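Local coordinates for protein endoglucanase (Uncultured bacterium, PDB 3X17) that hydrolyses internal beta-1,4-glucosidic bonds of cellulose as a family 9 endoglucanase, at residues K393-P396 against A397-A400. Residues are numbered along the deposited sequence; the frame is centred on the assembly and turned at random.
Sequences KGDP and AIRA
Asp395 OD1 caps the first turn of helix 396-418 by accepting from two backbone amides. Ala397 N lies 2.8 Å from Asp395 OD1, but the bond is bent and weak. Ile398 N reaches Asp395 OD1 at 3.3 Å with a straighter angle of 155°, coming from above the carboxylate plane. CG of Asp395 stands anti to the backbone N (chi1 -180°), beside the carbonyl carbon, which brings OD1 to the two amides. Its negative charge there probably also suits the positive end of the helix dipole.

Backbone bonds begin the helix proper. Arg399 N donates to Asp395 O at 2.9 Å, and Ala400 N donates to Pro396 O at 3.0 Å.

The apolar contact is made by Ile398. Its side chain crosses that of Asp395 at about a right angle, and Ile398 CD1 sits 3.6 Å from Asp395 CB. Both side chains also touch His357 of helix 354-366. Arg399 bends back along the loop, where its NH1 bonds to Gly391 O.

Without the carboxylate of Asp395, as with an alanine here, the amides of Ala397 and Ile398 would probably lose their side-chain acceptor.

This is an aspartate N-cap followed by proline at N1, starting a helix at the surface of the (alpha/alpha)6-barrel catalytic domain.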
loop_
_atom_site.group_PDB
_atom_site.type_symbol
_atom_site.label_atom_id
_atom_site.label_comp_id
_atom_site.label_asym_id
_atom_site.label_seq_id
_atom_site.Cartn_x
_atom_site.Cartn_y
_atom_site.Cartn_z
ATOM N N LYS A 393 16.674 -6.331 25.021
ATOM C CA LYS A 393 16.584 -6.096 26.462
ATOM C C LYS A 393 15.310 -5.333 26.818
ATOM O O LYS A 393 15.343 -4.339 27.549
ATOM C CB LYS A 393 17.829 -5.354 26.966
ATOM C CG LYS A 393 19.102 -6.201 26.947
ATOM C CD LYS A 393 19.845 -6.156 28.289
ATOM C CE LYS A 393 20.471 -4.773 28.562
ATOM N NZ LYS A 393 21.341 -4.757 29.788
ATOM N N GLY A 394 14.189 -5.816 26.290
ATOM C CA GLY A 394 12.876 -5.247 26.578
ATOM C C GLY A 394 12.266 -5.727 27.881
ATOM O O GLY A 394 12.976 -6.138 28.790
ATOM N N ASP A 395 10.987 -5.425 28.051
ATOM C CA ASP A 395 10.210 -5.887 29.181
ATOM C C ASP A 395 9.463 -7.147 28.750
ATOM O O ASP A 395 8.696 -7.114 27.792
ATOM C CB ASP A 395 9.207 -4.819 29.599
ATOM C CG ASP A 395 8.358 -5.237 30.784
ATOM O OD1 ASP A 395 7.897 -6.395 30.847
ATOM O OD2 ASP A 395 8.127 -4.384 31.657
ATOM N N PRO A 396 9.734 -8.276 29.423
ATOM C CA PRO A 396 9.229 -9.537 28.873
ATOM C C PRO A 396 7.721 -9.640 28.954
ATOM O O PRO A 396 7.098 -10.253 28.088
ATOM C CB PRO A 396 9.933 -10.611 29.707
ATOM C CG PRO A 396 10.459 -9.921 30.926
ATOM C CD PRO A 396 10.724 -8.476 30.501
ATOM N N ALA A 397 7.111 -8.961 29.924
ATOM C CA ALA A 397 5.638 -8.941 29.996
ATOM C C ALA A 397 5.010 -8.076 28.881
ATOM O O ALA A 397 3.919 -8.384 28.377
ATOM C CB ALA A 397 5.152 -8.479 31.397
ATOM N N ILE A 398 5.696 -7.004 28.487
ATOM C CA ILE A 398 5.217 -6.185 27.350
ATOM C C ILE A 398 5.363 -6.965 26.047
ATOM O O ILE A 398 4.389 -7.147 25.293
ATOM C CB ILE A 398 5.958 -4.826 27.243
ATOM C CG1 ILE A 398 5.607 -3.943 28.447
ATOM C CG2 ILE A 398 5.580 -4.108 25.929
ATOM C CD1 ILE A 398 6.526 -2.702 28.619
ATOM N N ARG A 399 6.532 -7.585 25.898
ATOM C CA ARG A 399 6.817 -8.339 24.712
ATOM C C ARG A 399 5.756 -9.404 24.517
ATOM O O ARG A 399 5.208 -9.533 23.415
ATOM C CB ARG A 399 8.211 -8.931 24.738
ATOM C CG ARG A 399 8.414 -9.976 23.654
ATOM C CD ARG A 399 9.817 -9.960 23.043
ATOM N NE ARG A 399 10.854 -9.408 23.917
ATOM C CZ ARG A 399 11.820 -8.573 23.502
ATOM N NH1 ARG A 399 11.832 -8.123 22.244
ATOM N NH2 ARG A 399 12.750 -8.139 24.356
ATOM N N ALA A 400 5.376 -10.081 25.603
ATOM C CA ALA A 400 4.368 -11.147 25.517
ATOM C C ALA A 400 3.005 -10.589 25.162
ATOM O O ALA A 400 2.246 -11.229 24.453
ATOM C CB ALA A 400 4.282 -11.965 26.832
#